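Local atomic coordinates of beta sliding clamp (Borrelia burgdorferi, PDB entry 6DJ8), a protein that forms a ring-shaped head-to-tail homodimer around DNA, where it probably tethers DNA polymerases and other proteins and makes them processive. Residues A[13-18]-A[47-52]; A[31-36]-A[81-86]; A[203-208]-A[266-271]; A[304-309]-A[313-318]. All blocks are in the same frame, centred on the assembly; numbering follows the deposited sequence.

Overall arrangement
Contacts 1 and 2 lie in the N-terminal domain and touch each other through Ile47 and Phe86; contact 1 uses strand 44-50 and contact 2 strand 77-82, neighbours in one sheet. Contacts 3 and 4 lie beyond the chain's centre, about 27 Å apart centre to centre, with 4 in the C-terminal domain. Contact 1 is fully buried and purely apolar, a small join between two sheets. Contact 2, nearer the surface, mixes an isoleucine-alanine touch with asparagine, serine and water. Contact 3 is apolar again but belongs to the peptide-binding pocket, pairing a strand with a loop. Contact 4 alone is held by backbone hydrogen bonds across its segments, in a hairpin with a buried leucine-rich face.

Contact 1. Residues A[13-18]-A[47-52]; sequences TFFICE and IEVKKS
Phe15 lays its ring slantwise across two aliphatic tips of the strand that includes Ile47 and Val49, one tip touching near the root of the ring and the other further out. CD1 of Phe15 meets CG2 of Val49 at 3.5 Å, and the same methyl is 4.0 Å from Phe15 CB, so it sits against the base of the aromatic side chain. Further along, Phe15 CE1 lies 3.5 Å from Ile47 CD1, with CZ of the ring 4.0 Å from that methyl. The phenylalanine reaches this place by turning its ring over its own backbone: chi1 of 62° sets CG between the amide nitrogen and the carbonyl carbon. Ile47 uses the same kind of first torsion for CG1, but its chi2 of 134° departs from a staggered value, which suggests some strain in bringing CD1 up to the ring. Val49 differs, offering the branch that lies beside its backbone nitrogen. The alternation along the strand places Ile47 and Val49 on the inward side, while Glu48 between them points away. Everything that touches is hydrocarbon and buried. Phe77 and Leu54 from the strands flanking 44-50 pack against both Phe15 and Val49, and Ile101 adds to the surroundings of Phe15 from its own sheet. Strand 14-18 belongs to one antiparallel sheet and strand 44-50 to another, so the contact is a piece of sheet-to-sheet packing in the hydrophobic core of the N-terminal domain of the DNA clamp fold.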
loop_
_atom_site.group_PDB
_atom_site.type_symbol
_atom_site.label_atom_id
_atom_site.label_comp_id
_atom_site.label_asym_id
_atom_site.label_seq_id
_atom_site.Cartn_x
_atom_site.Cartn_y
_atom_site.Cartn_z
ATOM N N THR A 13 14.694 -36.134 13.302
ATOM C CA THR A 13 13.336 -35.626 13.109
ATOM C C THR A 13 13.458 -34.260 12.439
ATOM O O THR A 13 13.380 -33.215 13.087
ATOM C CB THR A 13 12.572 -35.543 14.429
ATOM O OG1 THR A 13 12.644 -36.805 15.092
ATOM C CG2 THR A 13 11.097 -35.287 14.152
ATOM N N PHE A 14 13.625 -34.273 11.120
ATOM C CA PHE A 14 13.878 -33.052 10.369
ATOM C C PHE A 14 13.468 -33.255 8.919
ATOM O O PHE A 14 13.218 -34.374 8.475
ATOM C CB PHE A 14 15.364 -32.668 10.422
ATOM C CG PHE A 14 16.237 -33.605 9.649
ATOM C CD1 PHE A 14 16.819 -34.696 10.276
ATOM C CD2 PHE A 14 16.450 -33.428 8.287
ATOM C CE1 PHE A 14 17.619 -35.579 9.567
ATOM C CE2 PHE A 14 17.236 -34.317 7.570
ATOM C CZ PHE A 14 17.823 -35.388 8.209
ATOM N N PHE A 15 13.468 -32.159 8.168
ATOM C CA PHE A 15 13.468 -32.285 6.725
ATOM C C PHE A 15 14.258 -31.126 6.138
ATOM O O PHE A 15 14.368 -30.058 6.742
ATOM C CB PHE A 15 12.052 -32.338 6.139
ATOM C CG PHE A 15 11.250 -31.113 6.379
ATOM C CD1 PHE A 15 10.494 -30.994 7.524
ATOM C CD2 PHE A 15 11.240 -30.077 5.465
ATOM C CE1 PHE A 15 9.748 -29.864 7.759
ATOM C CE2 PHE A 15 10.501 -28.958 5.694
ATOM C CZ PHE A 15 9.758 -28.842 6.852
ATOM N N ILE A 16 14.796 -31.361 4.944
ATOM C CA ILE A 16 15.484 -30.355 4.151
ATOM C C ILE A 16 14.588 -30.026 2.971
ATOM O O ILE A 16 14.048 -30.929 2.323
ATOM C CB ILE A 16 16.858 -30.866 3.679
ATOM C CG1 ILE A 16 17.710 -31.316 4.884
ATOM C CG2 ILE A 16 17.576 -29.803 2.840
ATOM C CD1 ILE A 16 19.062 -31.870 4.512
ATOM N N CYS A 17 14.427 -28.738 2.692
ATOM C CA CYS A 17 13.572 -28.313 1.597
ATOM C C CYS A 17 14.208 -27.129 0.889
ATOM O O CYS A 17 15.150 -26.497 1.384
ATOM C CB CYS A 17 12.180 -27.928 2.086
ATOM S SG CYS A 17 12.202 -26.539 3.204
ATOM N N GLU A 18 13.684 -26.842 -0.290
ATOM C CA GLU A 18 14.054 -25.633 -1.010
ATOM C C GLU A 18 13.328 -24.447 -0.382
ATOM O O GLU A 18 12.090 -24.437 -0.287
ATOM C CB GLU A 18 13.723 -25.785 -2.495
ATOM C CG GLU A 18 14.005 -24.566 -3.343
ATOM C CD GLU A 18 14.156 -24.914 -4.812
ATOM O OE1 GLU A 18 14.399 -26.104 -5.122
ATOM O OE2 GLU A 18 14.033 -23.998 -5.653
ATOM N N ILE A 47 1.911 -29.432 9.004
ATOM C CA ILE A 47 2.862 -29.966 8.039
ATOM C C ILE A 47 3.174 -31.394 8.427
ATOM O O ILE A 47 3.289 -31.722 9.617
ATOM C CB ILE A 47 4.152 -29.128 7.928
ATOM C CG1 ILE A 47 4.969 -29.204 9.206
ATOM C CG2 ILE A 47 3.836 -27.702 7.527
ATOM C CD1 ILE A 47 6.429 -29.459 8.932
ATOM N N GLU A 48 3.270 -32.255 7.422
ATOM C CA GLU A 48 3.533 -33.664 7.653
ATOM C C GLU A 48 4.678 -34.095 6.760
ATOM O O GLU A 48 4.664 -33.824 5.554
ATOM C CB GLU A 48 2.299 -34.528 7.377
ATOM C CG GLU A 48 2.660 -35.988 7.204
ATOM C CD GLU A 48 1.451 -36.901 7.072
ATOM O OE1 GLU A 48 0.384 -36.432 6.615
ATOM O OE2 GLU A 48 1.579 -38.089 7.435
ATOM N N VAL A 49 5.675 -34.732 7.359
ATOM C CA VAL A 49 6.738 -35.383 6.611
ATOM C C VAL A 49 6.318 -36.822 6.379
ATOM O O VAL A 49 6.067 -37.565 7.334
ATOM C CB VAL A 49 8.074 -35.321 7.365
ATOM C CG1 VAL A 49 9.075 -36.246 6.699
ATOM C CG2 VAL A 49 8.584 -33.900 7.405
ATOM N N LYS A 50 6.251 -37.225 5.116
ATOM C CA LYS A 50 5.909 -38.603 4.764
ATOM C C LYS A 50 6.907 -39.043 3.700
ATOM O O LYS A 50 6.753 -38.712 2.519
ATOM C CB LYS A 50 4.465 -38.712 4.273
ATOM C CG LYS A 50 3.993 -40.147 4.081
ATOM C CD LYS A 50 2.544 -40.204 3.606
ATOM C CE LYS A 50 1.586 -39.693 4.673
ATOM N NZ LYS A 50 0.164 -39.977 4.335
ATOM N N LYS A 51 7.929 -39.776 4.133
ATOM C CA LYS A 51 9.037 -40.205 3.272
ATOM C C LYS A 51 9.644 -38.944 2.657
ATOM O O LYS A 51 9.983 -38.002 3.394
ATOM C CB LYS A 51 8.535 -41.260 2.286
ATOM N N SER A 52 9.776 -38.857 1.335
ATOM C CA SER A 52 10.407 -37.710 0.694
ATOM C C SER A 52 9.411 -36.625 0.288
ATOM O O SER A 52 9.716 -35.804 -0.588
ATOM C CB SER A 52 11.212 -38.179 -0.515
ATOM O OG SER A 52 12.252 -39.039 -0.079
#

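Contact 2. Residues A[31-36]-A[81-86]; sequences GIILNR and INASNF
Asn35 reaches from its loop to Ser84, in the first turn of helix 83-92. Its CB leaves the backbone toward the helix, and chi1 of 172° swings CG away from the amide nitrogen, extending the carboxamide toward the helix. CG comes within 3.8 Å of Ser84 CB. From there the group divides. ND2 lies closest to the serine, 3.4 Å from its CB and 3.5 Å from its OG, a proximity rather than a hydrogen bond. OD1 faces Asn82 instead, with ND2 of that residue 3.7 Å away; the two amide planes are 52° apart. A water links the two segments: it donates weakly to Asn35 OD1 and accepts from Ser84 N at 2.9 Å, giving an amide of the helix start a partner. The contact thus joins the loop after helix 19-29 to the start of helix 83-92 in the N-terminal domain. Asn82 is the N-cap of that helix: its OD1 accepts from Asn85 N at 2.9 Å, the donor tilted 22° from the carbonyl plane. That bond fixes the turn of the Asn82 amide, leaving its ND2 end directed to the loop. Asn35 itself is the centre of an inverse gamma turn, closed by a weak bond from Arg36 N to Leu34 O. Two residues earlier in the loop, Ile33 CD1 rests 4.0 Å from Ala83 CB. Asn85 packs on Arg324 of the second subunit, which puts this helix start beside the subunit interface of the head-to-tail dimer.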
loop_
_atom_site.group_PDB
_atom_site.type_symbol
_atom_site.label_atom_id
_atom_site.label_comp_id
_atom_site.label_asym_id
_atom_site.label_seq_id
_atom_site.Cartn_x
_atom_site.Cartn_y
_atom_site.Cartn_z
ATOM N N GLY A 31 -3.373 -18.508 2.895
ATOM C CA GLY A 31 -4.319 -17.575 2.319
ATOM C C GLY A 31 -5.714 -17.688 2.897
ATOM O O GLY A 31 -6.419 -16.686 3.002
ATOM N N ILE A 32 -6.110 -18.883 3.342
ATOM C CA ILE A 32 -7.459 -19.068 3.879
ATOM C C ILE A 32 -7.487 -18.997 5.402
ATOM O O ILE A 32 -8.543 -19.198 6.003
ATOM C CB ILE A 32 -8.078 -20.387 3.397
ATOM C CG1 ILE A 32 -7.162 -21.563 3.751
ATOM C CG2 ILE A 32 -8.342 -20.314 1.888
ATOM C CD1 ILE A 32 -7.825 -22.920 3.551
ATOM N N ILE A 33 -6.360 -18.679 6.035
ATOM C CA ILE A 33 -6.243 -18.670 7.489
ATOM C C ILE A 33 -6.362 -17.238 7.991
ATOM O O ILE A 33 -5.484 -16.406 7.736
ATOM C CB ILE A 33 -4.919 -19.299 7.943
ATOM C CG1 ILE A 33 -4.822 -20.754 7.491
ATOM C CG2 ILE A 33 -4.751 -19.180 9.442
ATOM C CD1 ILE A 33 -3.626 -21.487 8.075
ATOM N N LEU A 34 -7.430 -16.957 8.731
ATOM C CA LEU A 34 -7.538 -15.711 9.488
ATOM C C LEU A 34 -6.601 -15.778 10.689
ATOM O O LEU A 34 -6.827 -16.562 11.615
ATOM C CB LEU A 34 -8.983 -15.482 9.927
ATOM C CG LEU A 34 -9.784 -16.734 10.311
ATOM C CD1 LEU A 34 -10.603 -16.491 11.568
ATOM C CD2 LEU A 34 -10.690 -17.222 9.162
ATOM N N ASN A 35 -5.550 -14.953 10.679
ATOM C CA ASN A 35 -4.460 -15.035 11.656
ATOM C C ASN A 35 -4.803 -14.207 12.890
ATOM O O ASN A 35 -4.445 -13.033 13.002
ATOM C CB ASN A 35 -3.151 -14.574 11.026
ATOM C CG ASN A 35 -2.018 -14.459 12.036
ATOM O OD1 ASN A 35 -1.883 -15.287 12.943
ATOM N ND2 ASN A 35 -1.202 -13.420 11.885
ATOM N N ARG A 36 -5.487 -14.833 13.845
ATOM C CA ARG A 36 -5.823 -14.138 15.078
ATOM C C ARG A 36 -4.616 -14.053 16.003
ATOM O O ARG A 36 -3.972 -13.005 16.096
ATOM C CB ARG A 36 -6.990 -14.826 15.792
ATOM C CG ARG A 36 -8.328 -14.601 15.113
ATOM C CD ARG A 36 -9.498 -14.800 16.069
ATOM N NE ARG A 36 -9.535 -16.136 16.657
ATOM C CZ ARG A 36 -9.832 -17.243 15.983
ATOM N NH1 ARG A 36 -10.096 -17.185 14.688
ATOM N NH2 ARG A 36 -9.845 -18.416 16.600
ATOM N N ILE A 81 1.925 -25.603 13.507
ATOM C CA ILE A 81 2.664 -24.373 13.787
ATOM C C ILE A 81 1.908 -23.175 13.235
ATOM O O ILE A 81 1.355 -23.228 12.135
ATOM C CB ILE A 81 4.094 -24.427 13.218
ATOM C CG1 ILE A 81 4.844 -23.109 13.480
ATOM C CG2 ILE A 81 4.084 -24.706 11.731
ATOM C CD1 ILE A 81 6.291 -23.224 13.121
ATOM N N ASN A 82 1.883 -22.096 14.015
ATOM C CA ASN A 82 1.286 -20.835 13.592
ATOM C C ASN A 82 1.775 -20.437 12.210
ATOM O O ASN A 82 2.980 -20.345 11.976
ATOM C CB ASN A 82 1.624 -19.755 14.617
ATOM C CG ASN A 82 1.132 -18.398 14.205
ATOM O OD1 ASN A 82 1.900 -17.575 13.690
ATOM N ND2 ASN A 82 -0.161 -18.159 14.396
ATOM N N ALA A 83 0.826 -20.209 11.284
ATOM C CA ALA A 83 1.189 -20.023 9.882
ATOM C C ALA A 83 2.007 -18.752 9.672
ATOM O O ALA A 83 2.942 -18.741 8.868
ATOM C CB ALA A 83 -0.069 -19.965 9.007
ATOM N N SER A 84 1.620 -17.663 10.338
ATOM C CA SER A 84 2.295 -16.379 10.163
ATOM C C SER A 84 3.747 -16.441 10.651
ATOM O O SER A 84 4.662 -15.931 9.989
ATOM C CB SER A 84 1.502 -15.298 10.905
ATOM O OG SER A 84 2.115 -14.030 10.806
ATOM N N ASN A 85 3.982 -17.077 11.800
ATOM C CA ASN A 85 5.353 -17.203 12.293
ATOM C C ASN A 85 6.193 -18.086 11.378
ATOM O O ASN A 85 7.349 -17.766 11.084
ATOM C CB ASN A 85 5.366 -17.758 13.714
ATOM C CG ASN A 85 4.825 -16.776 14.723
ATOM O OD1 ASN A 85 4.605 -15.607 14.408
ATOM N ND2 ASN A 85 4.612 -17.242 15.950
ATOM N N PHE A 86 5.628 -19.200 10.917
ATOM C CA PHE A 86 6.380 -20.099 10.051
ATOM C C PHE A 86 6.752 -19.409 8.752
ATOM O O PHE A 86 7.877 -19.544 8.263
ATOM C CB PHE A 86 5.549 -21.357 9.769
ATOM C CG PHE A 86 6.332 -22.473 9.158
ATOM C CD1 PHE A 86 7.669 -22.654 9.466
ATOM C CD2 PHE A 86 5.735 -23.335 8.252
ATOM C CE1 PHE A 86 8.394 -23.682 8.898
ATOM C CE2 PHE A 86 6.452 -24.369 7.690
ATOM C CZ PHE A 86 7.791 -24.538 8.015
HETATM O O HOH W 1 -1.145 -17.533 11.302
#

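Contact 3. Residues A[203-208]-A[266-271]; sequences MSICKT and PDYKSI
Met203 and Ile271 reach toward each other tip to tip, whereas Met203 and Tyr268 cross at about a right angle. The methionine therefore puts its last two atoms between two different parts of the loop. Its CE is 3.7 Å from Ile271 CD1 and also 3.7 Å from Tyr268 CB; the sulfur follows just behind, with SD 3.9 Å from Ile271 CD1. Met203 runs straight out from the strand through its first two torsions and bends only at the thioether, where chi3 of -65° turns the methyl aside. The tyrosine meets it with its CB, while the ring is carried off along the strand toward Ile205. There Ile205 CD1 approaches obliquely, 4.4 Å from Tyr268 CD2, a looser touch. Leu194 and Val196 of the adjoining strand 192-198 add further packing to Tyr268. The setting is the peptide-binding pocket of the clamp, where strand 202-211 in the range of the central domain faces the loop between strands 254-259 and 278-283. In this crystal the pocket holds a peptide natural product, and apolar side chains of that ligand pack on Met203 and Ile271; in bacterial clamps generally, this is where polymerases and other partners dock their clamp-binding motifs. The loop is shaped by bonds of its own. Asp267 O accepts from both Ser270 OG, at 2.8 Å and nearly in line with the carbonyl, and Ser270 N. Ile271 N bonds to Tyr268 O, a turn that brings the isoleucine round to the methionine. Asp267 and Ser270 also touch modified side chains of the bound peptide.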
loop_
_atom_site.group_PDB
_atom_site.type_symbol
_atom_site.label_atom_id
_atom_site.label_comp_id
_atom_site.label_asym_id
_atom_site.label_seq_id
_atom_site.Cartn_x
_atom_site.Cartn_y
_atom_site.Cartn_z
ATOM N N MET A 203 -25.026 -9.528 -11.985
ATOM C CA MET A 203 -24.997 -10.968 -12.167
ATOM C C MET A 203 -24.097 -11.335 -13.337
ATOM O O MET A 203 -24.157 -10.705 -14.398
ATOM C CB MET A 203 -26.422 -11.524 -12.424
ATOM C CG MET A 203 -26.419 -12.956 -12.975
ATOM S SD MET A 203 -28.103 -13.592 -13.344
ATOM C CE MET A 203 -28.800 -13.626 -11.721
ATOM N N SER A 204 -23.292 -12.379 -13.147
ATOM C CA SER A 204 -22.488 -12.977 -14.206
ATOM C C SER A 204 -23.033 -14.362 -14.577
ATOM O O SER A 204 -23.469 -15.128 -13.710
ATOM C CB SER A 204 -21.024 -13.064 -13.777
ATOM O OG SER A 204 -20.393 -11.770 -13.817
ATOM N N ILE A 205 -23.029 -14.659 -15.875
ATOM C CA ILE A 205 -23.432 -15.950 -16.427
ATOM C C ILE A 205 -22.357 -16.407 -17.401
ATOM O O ILE A 205 -22.114 -15.737 -18.413
ATOM C CB ILE A 205 -24.790 -15.865 -17.148
ATOM C CG1 ILE A 205 -25.874 -15.417 -16.175
ATOM C CG2 ILE A 205 -25.146 -17.211 -17.767
ATOM C CD1 ILE A 205 -26.985 -14.687 -16.818
ATOM N N CYS A 206 -21.743 -17.555 -17.124
ATOM C CA CYS A 206 -20.688 -18.120 -17.964
ATOM C C CYS A 206 -21.124 -19.506 -18.406
ATOM O O CYS A 206 -21.233 -20.416 -17.578
ATOM C CB CYS A 206 -19.367 -18.244 -17.214
ATOM S SG CYS A 206 -18.530 -16.724 -16.950
ATOM N N LYS A 207 -21.365 -19.665 -19.697
ATOM C CA LYS A 207 -21.643 -20.970 -20.273
ATOM C C LYS A 207 -20.320 -21.570 -20.727
ATOM O O LYS A 207 -19.536 -20.901 -21.408
ATOM C CB LYS A 207 -22.614 -20.828 -21.448
ATOM N N THR A 208 -20.087 -22.837 -20.393
ATOM C CA THR A 208 -18.883 -23.512 -20.846
ATOM C C THR A 208 -19.213 -24.331 -22.074
ATOM O O THR A 208 -20.349 -24.351 -22.552
ATOM C CB THR A 208 -18.296 -24.430 -19.775
ATOM O OG1 THR A 208 -19.172 -25.556 -19.589
ATOM C CG2 THR A 208 -18.100 -23.690 -18.470
ATOM N N PRO A 266 -31.874 -18.911 -6.828
ATOM C CA PRO A 266 -33.001 -18.232 -7.493
ATOM C C PRO A 266 -33.072 -18.553 -8.981
ATOM O O PRO A 266 -32.089 -18.953 -9.612
ATOM C CB PRO A 266 -32.720 -16.738 -7.268
ATOM C CG PRO A 266 -31.863 -16.693 -6.025
ATOM C CD PRO A 266 -31.005 -17.934 -6.144
ATOM N N ASP A 267 -34.266 -18.337 -9.546
ATOM C CA ASP A 267 -34.555 -18.551 -10.966
ATOM C C ASP A 267 -33.919 -17.450 -11.817
ATOM O O ASP A 267 -34.588 -16.546 -12.325
ATOM C CB ASP A 267 -36.071 -18.608 -11.180
ATOM C CG ASP A 267 -36.456 -18.869 -12.626
ATOM O OD1 ASP A 267 -35.554 -19.108 -13.458
ATOM O OD2 ASP A 267 -37.670 -18.811 -12.938
ATOM N N TYR A 268 -32.595 -17.551 -11.996
ATOM C CA TYR A 268 -31.860 -16.571 -12.797
ATOM C C TYR A 268 -32.329 -16.554 -14.249
ATOM O O TYR A 268 -32.264 -15.505 -14.905
ATOM C CB TYR A 268 -30.353 -16.860 -12.742
ATOM C CG TYR A 268 -29.945 -18.012 -13.643
ATOM C CD1 TYR A 268 -30.007 -19.325 -13.187
ATOM C CD2 TYR A 268 -29.524 -17.787 -14.955
ATOM C CE1 TYR A 268 -29.652 -20.379 -14.004
ATOM C CE2 TYR A 268 -29.178 -18.833 -15.782
ATOM C CZ TYR A 268 -29.247 -20.128 -15.305
ATOM O OH TYR A 268 -28.902 -21.177 -16.131
ATOM N N LYS A 269 -32.782 -17.704 -14.768
ATOM C CA LYS A 269 -33.176 -17.799 -16.173
ATOM C C LYS A 269 -34.267 -16.801 -16.512
ATOM O O LYS A 269 -34.302 -16.276 -17.628
ATOM C CB LYS A 269 -33.673 -19.214 -16.501
ATOM N N SER A 270 -35.144 -16.511 -15.549
ATOM C CA SER A 270 -36.285 -15.632 -15.775
ATOM C C SER A 270 -35.890 -14.172 -15.969
ATOM O O SER A 270 -36.679 -13.410 -16.532
ATOM C CB SER A 270 -37.274 -15.762 -14.615
ATOM O OG SER A 270 -36.744 -15.192 -13.426
ATOM N N ILE A 271 -34.718 -13.738 -15.490
ATOM C CA ILE A 271 -34.367 -12.323 -15.634
ATOM C C ILE A 271 -33.507 -12.038 -16.860
ATOM O O ILE A 271 -33.255 -10.860 -17.162
ATOM C CB ILE A 271 -33.660 -11.765 -14.378
ATOM C CG1 ILE A 271 -32.179 -12.149 -14.370
ATOM C CG2 ILE A 271 -34.352 -12.260 -13.123
ATOM C CD1 ILE A 271 -31.370 -11.479 -13.226
#

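Contact 4. Residues A[304-309]-A[313-318]; sequences LVLTFS and LKLLGE
Two reciprocal pairs of backbone hydrogen bonds join the strands. Thr307 and Lys314 exchange bonds, with Lys314 N to Thr307 O at 2.8 Å and Thr307 N to Lys314 O at 2.9 Å. Val305 and Leu316 do the same: Leu316 N is 2.9 Å from Val305 O, and Val305 N is 3.1 Å from Leu316 O. CA-H...O contacts from Leu306 to Lys314 O and from Leu313 to Thr307 O supplement them. Thr307 and Lys314 adjoin through their CB atoms, 3.8 Å apart, on the same face as Val305 and Leu316; the extended lysine chain then leads NZ off to a salt bridge with Glu327. On the buried face, Leu313 CD1 stands over the middle of the Phe308 ring, 3.7 Å from its centroid and 3° off the normal, a CH-pi contact. Leu306 and Leu315 lie side by side next to it. Helices 284-294 and 348-355 pack on this leucine-rich face. Strands 342-347 and 325-331 continue the sheet on either side, making this an antiparallel beta hairpin within the sheet-and-helix architecture of the C-terminal clamp domain.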
loop_
_atom_site.group_PDB
_atom_site.type_symbol
_atom_site.label_atom_id
_atom_site.label_comp_id
_atom_site.label_asym_id
_atom_site.label_seq_id
_atom_site.Cartn_x
_atom_site.Cartn_y
_atom_site.Cartn_z
ATOM N N LEU A 304 -23.975 6.859 -10.756
ATOM C CA LEU A 304 -23.483 7.449 -11.990
ATOM C C LEU A 304 -24.655 7.598 -12.956
ATOM O O LEU A 304 -25.407 6.646 -13.148
ATOM C CB LEU A 304 -22.408 6.555 -12.595
ATOM C CG LEU A 304 -21.946 6.887 -14.005
ATOM C CD1 LEU A 304 -21.177 8.214 -13.967
ATOM C CD2 LEU A 304 -21.077 5.746 -14.522
ATOM N N VAL A 305 -24.833 8.783 -13.546
ATOM C CA VAL A 305 -25.932 9.003 -14.492
ATOM C C VAL A 305 -25.392 8.903 -15.913
ATOM O O VAL A 305 -24.504 9.675 -16.309
ATOM C CB VAL A 305 -26.633 10.349 -14.268
ATOM C CG1 VAL A 305 -27.692 10.579 -15.379
ATOM C CG2 VAL A 305 -27.278 10.386 -12.900
ATOM N N LEU A 306 -25.945 7.961 -16.682
ATOM C CA LEU A 306 -25.553 7.710 -18.062
ATOM C C LEU A 306 -26.623 8.239 -18.997
ATOM O O LEU A 306 -27.813 8.009 -18.772
ATOM C CB LEU A 306 -25.385 6.211 -18.345
ATOM C CG LEU A 306 -24.380 5.420 -17.525
ATOM C CD1 LEU A 306 -24.395 3.956 -17.930
ATOM C CD2 LEU A 306 -23.012 6.041 -17.727
ATOM N N THR A 307 -26.206 8.919 -20.063
ATOM C CA THR A 307 -27.140 9.325 -21.106
ATOM C C THR A 307 -26.665 8.776 -22.441
ATOM O O THR A 307 -25.588 9.158 -22.927
ATOM C CB THR A 307 -27.298 10.841 -21.175
ATOM O OG1 THR A 307 -27.729 11.311 -19.902
ATOM C CG2 THR A 307 -28.379 11.213 -22.227
ATOM N N PHE A 308 -27.473 7.887 -23.028
ATOM C CA PHE A 308 -27.211 7.310 -24.340
ATOM C C PHE A 308 -27.968 8.109 -25.396
ATOM O O PHE A 308 -29.198 8.221 -25.331
ATOM C CB PHE A 308 -27.659 5.850 -24.414
ATOM C CG PHE A 308 -26.798 4.888 -23.648
ATOM C CD1 PHE A 308 -27.004 4.670 -22.305
ATOM C CD2 PHE A 308 -25.811 4.166 -24.294
ATOM C CE1 PHE A 308 -26.227 3.767 -21.623
ATOM C CE2 PHE A 308 -25.050 3.263 -23.621
ATOM C CZ PHE A 308 -25.249 3.068 -22.285
ATOM N N SER A 309 -27.236 8.637 -26.372
ATOM C CA SER A 309 -27.809 9.241 -27.566
ATOM C C SER A 309 -27.043 8.704 -28.765
ATOM O O SER A 309 -26.034 8.010 -28.619
ATOM C CB SER A 309 -27.749 10.775 -27.513
ATOM O OG SER A 309 -26.403 11.222 -27.518
ATOM N N LEU A 313 -22.247 9.077 -25.665
ATOM C CA LEU A 313 -22.612 8.596 -24.347
ATOM C C LEU A 313 -22.138 9.641 -23.347
ATOM O O LEU A 313 -20.965 10.026 -23.363
ATOM C CB LEU A 313 -21.942 7.254 -24.042
ATOM C CG LEU A 313 -22.000 6.761 -22.599
ATOM C CD1 LEU A 313 -23.432 6.526 -22.153
ATOM C CD2 LEU A 313 -21.134 5.495 -22.393
ATOM N N LYS A 314 -23.035 10.085 -22.473
ATOM C CA LYS A 314 -22.716 11.090 -21.469
ATOM C C LYS A 314 -22.588 10.421 -20.107
ATOM O O LYS A 314 -23.448 9.631 -19.716
ATOM C CB LYS A 314 -23.794 12.179 -21.424
ATOM C CG LYS A 314 -23.554 13.230 -20.339
ATOM C CD LYS A 314 -24.713 14.222 -20.233
ATOM C CE LYS A 314 -24.279 15.408 -19.365
ATOM N NZ LYS A 314 -25.404 16.174 -18.756
ATOM N N LEU A 315 -21.495 10.703 -19.406
ATOM C CA LEU A 315 -21.280 10.215 -18.046
ATOM C C LEU A 315 -21.302 11.420 -17.117
ATOM O O LEU A 315 -20.521 12.359 -17.298
ATOM C CB LEU A 315 -19.954 9.468 -17.900
ATOM C CG LEU A 315 -19.381 8.620 -19.036
ATOM C CD1 LEU A 315 -17.951 8.229 -18.683
ATOM C CD2 LEU A 315 -20.214 7.385 -19.298
ATOM N N LEU A 316 -22.187 11.385 -16.123
ATOM C CA LEU A 316 -22.412 12.525 -15.246
ATOM C C LEU A 316 -22.255 12.094 -13.798
ATOM O O LEU A 316 -22.988 11.220 -13.320
ATOM C CB LEU A 316 -23.796 13.126 -15.483
ATOM C CG LEU A 316 -24.301 14.151 -14.472
ATOM C CD1 LEU A 316 -23.411 15.382 -14.509
ATOM C CD2 LEU A 316 -25.746 14.543 -14.845
ATOM N N GLY A 317 -21.305 12.720 -13.109
ATOM C CA GLY A 317 -21.157 12.565 -11.683
ATOM C C GLY A 317 -21.584 13.860 -11.033
ATOM O O GLY A 317 -21.010 14.921 -11.311
ATOM N N GLU A 318 -22.597 13.788 -10.176
ATOM C CA GLU A 318 -23.194 14.992 -9.627
ATOM C C GLU A 318 -23.504 14.813 -8.148
ATOM O O GLU A 318 -23.979 13.758 -7.715
ATOM C CB GLU A 318 -24.461 15.356 -10.406
ATOM C CG GLU A 318 -25.105 16.666 -10.021
ATOM C CD GLU A 318 -26.281 17.014 -10.926
ATOM O OE1 GLU A 318 -26.973 16.082 -11.398
ATOM O OE2 GLU A 318 -26.512 18.218 -11.157
#